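Local coordinates for protein (hdlp (histone deacetylase-like protein)) (PDB 1C3P) that probably removes acetyl groups from lysine side chains, as a zinc-dependent bacterial relative of the histone deacetylases, at residues D168-D173 with L190-E195. Numbering follows the deposited sequence.
Sequences DAHHCD and LHQSPE
With CG of Gln192 set anti to its own carbonyl carbon (chi1 -61°), beside the backbone N, and the chain extended beyond, the side chain runs out alongside Ala169, and NE2 and the backbone N both close on Ala169 O. The backbone N of Gln192 reaches that oxygen at 2.8 Å in a nearly straight bond; NE2 reaches it at 3.0 Å from the opposite face of the carbonyl plane. Glutamine suits the place because its amide both donates, through NE2 to Ala169 O, and accepts, through OE1 from Lys267 N, which helps to fix the flip of the amide. NE2 also lies over one face of the His170 imidazole, whose ND1 is hydrogen-bonded to Asp258. Asp168, His170 and Asp258 are the zinc-binding residues of this arginase-like alpha/beta fold, although no zinc is bound in this model; Gln192, ending strand 185-192, bonds to the loop after the neighbouring parallel strand 162-166, which carries two of them. Within that loop Asp168 OD2 accepts from His170 N, 3.1 Å away, closing an Asx turn. His191, one residue earlier on the strand, presents the face of its ring to His171, whose CB sits 3.5 Å from the ring centroid in a CH-pi contact. An imidazole serves both needs here, since its flat face receives the methylene while ND1 donates in the ring plane to Gln192 O at 3.3 Å. A water molecule bridges this same Gln192 O to His171 N, 2.9 Å from each.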
ATOM      1  N   ASP A 168       0.693   5.634   0.794  1.00 14.35           N
ATOM      2  CA  ASP A 168       0.030   5.555  -0.510  1.00 19.50           C
ATOM      3  C   ASP A 168      -0.543   6.950  -0.784  1.00 16.30           C
ATOM      4  O   ASP A 168      -0.937   7.638   0.150  1.00 17.72           O
ATOM      5  CB  ASP A 168      -1.124   4.557  -0.427  1.00 25.15           C
ATOM      6  CG  ASP A 168      -1.713   4.228  -1.775  1.00 48.45           C
ATOM      7  OD1 ASP A 168      -1.041   3.519  -2.549  1.00 64.45           O
ATOM      8  OD2 ASP A 168      -2.839   4.681  -2.070  1.00 44.71           O
ATOM      9  N   ALA A 169      -0.619   7.336  -2.061  1.00 14.11           N
ATOM     10  CA  ALA A 169      -1.132   8.651  -2.469  1.00 19.61           C
ATOM     11  C   ALA A 169      -2.642   8.813  -2.263  1.00 18.23           C
ATOM     12  O   ALA A 169      -3.200   9.870  -2.554  1.00 17.20           O
ATOM     13  CB  ALA A 169      -0.765   8.930  -3.955  1.00 13.56           C
ATOM     14  N   HIS A 170      -3.302   7.759  -1.783  1.00 16.53           N
ATOM     15  CA  HIS A 170      -4.736   7.832  -1.509  1.00 17.51           C
ATOM     16  C   HIS A 170      -4.966   7.470  -0.049  1.00 16.72           C
ATOM     17  O   HIS A 170      -4.238   6.655   0.520  1.00 15.92           O
ATOM     18  CB  HIS A 170      -5.540   6.868  -2.396  1.00 22.32           C
ATOM     19  CG  HIS A 170      -5.443   7.161  -3.859  1.00 25.38           C
ATOM     20  ND1 HIS A 170      -4.386   6.742  -4.638  1.00 18.17           N
ATOM     21  CD2 HIS A 170      -6.265   7.860  -4.678  1.00 19.33           C
ATOM     22  CE1 HIS A 170      -4.562   7.170  -5.876  1.00 30.34           C
ATOM     23  NE2 HIS A 170      -5.694   7.852  -5.927  1.00 17.51           N
ATOM     24  N   HIS A 171      -5.992   8.071   0.549  1.00 15.28           N
ATOM     25  CA  HIS A 171      -6.346   7.843   1.949  1.00 12.53           C
ATOM     26  C   HIS A 171      -6.831   6.418   2.252  1.00 15.55           C
ATOM     27  O   HIS A 171      -7.616   5.844   1.497  1.00 17.03           O
ATOM     28  CB  HIS A 171      -7.416   8.879   2.337  1.00 14.09           C
ATOM     29  CG  HIS A 171      -8.071   8.647   3.664  1.00 17.27           C
ATOM     30  ND1 HIS A 171      -7.380   8.643   4.857  1.00 26.73           N
ATOM     31  CD2 HIS A 171      -9.373   8.445   3.985  1.00 12.48           C
ATOM     32  CE1 HIS A 171      -8.227   8.442   5.852  1.00 15.98           C
ATOM     33  NE2 HIS A 171      -9.443   8.321   5.349  1.00 20.03           N
ATOM     34  N   CYS A 172      -6.346   5.850   3.354  1.00 14.33           N
ATOM     35  CA  CYS A 172      -6.749   4.513   3.798  1.00 13.65           C
ATOM     36  C   CYS A 172      -8.099   4.636   4.516  1.00 16.52           C
ATOM     37  O   CYS A 172      -8.200   4.399   5.722  1.00 14.95           O
ATOM     38  CB  CYS A 172      -5.696   3.938   4.764  1.00 12.99           C
ATOM     39  SG  CYS A 172      -5.131   5.091   6.053  1.00 17.17           S
ATOM     40  N   ASP A 173      -9.147   4.977   3.775  1.00 15.42           N
ATOM     41  CA  ASP A 173     -10.444   5.164   4.405  1.00 14.75           C
ATOM     42  C   ASP A 173     -10.972   3.918   5.108  1.00 16.39           C
ATOM     43  O   ASP A 173     -11.602   4.017   6.163  1.00 16.48           O
ATOM     44  CB  ASP A 173     -11.474   5.714   3.400  1.00 17.73           C
ATOM     45  CG  ASP A 173     -11.602   4.879   2.140  1.00 22.84           C
ATOM     46  OD1 ASP A 173     -12.517   5.187   1.338  1.00 18.68           O
ATOM     47  OD2 ASP A 173     -10.810   3.936   1.931  1.00 15.34           O
ATOM     48  N   LEU A 190      -0.720   9.965   4.778  1.00 14.92           N
ATOM     49  CA  LEU A 190      -0.427  11.153   3.990  1.00 15.54           C
ATOM     50  C   LEU A 190      -1.090  10.756   2.669  1.00 14.31           C
ATOM     51  O   LEU A 190      -1.015   9.603   2.266  1.00 15.43           O
ATOM     52  CB  LEU A 190       1.070  11.379   3.728  1.00 21.02           C
ATOM     53  CG  LEU A 190       2.183  11.332   4.771  1.00 30.17           C
ATOM     54  CD1 LEU A 190       3.273  12.290   4.315  1.00 19.75           C
ATOM     55  CD2 LEU A 190       1.702  11.692   6.131  1.00 19.08           C
ATOM     56  N   HIS A 191      -1.725  11.695   1.983  1.00 16.88           N
ATOM     57  CA  HIS A 191      -2.404  11.351   0.742  1.00 14.34           C
ATOM     58  C   HIS A 191      -2.882  12.588  -0.005  1.00 16.19           C
ATOM     59  O   HIS A 191      -2.845  13.696   0.537  1.00 16.73           O
ATOM     60  CB  HIS A 191      -3.582  10.430   1.077  1.00 17.34           C
ATOM     61  CG  HIS A 191      -4.400  10.919   2.240  1.00 14.27           C
ATOM     62  ND1 HIS A 191      -5.306  11.957   2.146  1.00 21.22           N
ATOM     63  CD2 HIS A 191      -4.394  10.544   3.540  1.00  9.60           C
ATOM     64  CE1 HIS A 191      -5.825  12.197   3.339  1.00 17.22           C
ATOM     65  NE2 HIS A 191      -5.289  11.352   4.202  1.00 20.70           N
ATOM     66  N   GLN A 192      -3.275  12.402  -1.267  1.00 14.78           N
ATOM     67  CA  GLN A 192      -3.801  13.517  -2.070  1.00 16.33           C
ATOM     68  C   GLN A 192      -5.058  13.954  -1.350  1.00 15.06           C
ATOM     69  O   GLN A 192      -5.812  13.114  -0.860  1.00 19.23           O
ATOM     70  CB  GLN A 192      -4.208  13.058  -3.470  1.00 17.07           C
ATOM     71  CG  GLN A 192      -3.106  12.471  -4.306  1.00 18.15           C
ATOM     72  CD  GLN A 192      -3.668  11.777  -5.524  1.00 14.74           C
ATOM     73  OE1 GLN A 192      -3.908  12.401  -6.576  1.00 20.46           O
ATOM     74  NE2 GLN A 192      -3.945  10.483  -5.377  1.00 13.44           N
ATOM     75  N   SER A 193      -5.301  15.256  -1.281  1.00 15.63           N
ATOM     76  CA  SER A 193      -6.507  15.714  -0.612  1.00 13.84           C
ATOM     77  C   SER A 193      -7.795  15.172  -1.272  1.00 11.80           C
ATOM     78  O   SER A 193      -7.899  15.105  -2.489  1.00 18.44           O
ATOM     79  CB  SER A 193      -6.568  17.250  -0.605  1.00 17.28           C
ATOM     80  OG  SER A 193      -7.812  17.679  -0.060  1.00 17.58           O
ATOM     81  N   PRO A 194      -8.787  14.800  -0.456  1.00 14.59           N
ATOM     82  CA  PRO A 194     -10.078  14.272  -0.918  1.00 15.30           C
ATOM     83  C   PRO A 194     -10.828  15.403  -1.629  1.00 16.40           C
ATOM     84  O   PRO A 194     -11.860  15.172  -2.269  1.00 19.43           O
ATOM     85  CB  PRO A 194     -10.789  13.870   0.387  1.00 18.33           C
ATOM     86  CG  PRO A 194      -9.693  13.866   1.434  1.00 22.34           C
ATOM     87  CD  PRO A 194      -8.807  14.974   1.009  1.00 19.22           C
ATOM     88  N   GLU A 195     -10.337  16.634  -1.498  1.00 20.57           N
ATOM     89  CA  GLU A 195     -11.000  17.737  -2.200  1.00 30.15           C
ATOM     90  C   GLU A 195     -10.828  17.490  -3.705  1.00 26.92           C
ATOM     91  O   GLU A 195     -11.625  17.978  -4.508  1.00 24.59           O
ATOM     92  CB  GLU A 195     -10.420  19.107  -1.803  1.00 31.91           C
ATOM     93  CG  GLU A 195      -9.151  19.536  -2.525  1.00 45.60           C
ATOM     94  CD  GLU A 195      -9.392  20.282  -3.844  1.00 34.45           C
ATOM     95  OE1 GLU A 195      -8.396  20.503  -4.559  1.00 43.98           O
ATOM     96  OE2 GLU A 195     -10.543  20.664  -4.173  1.00 38.39           O
TER
HETATM   97  O   HOH W   1      -6.866  10.371  -1.029  1.00 18.81           O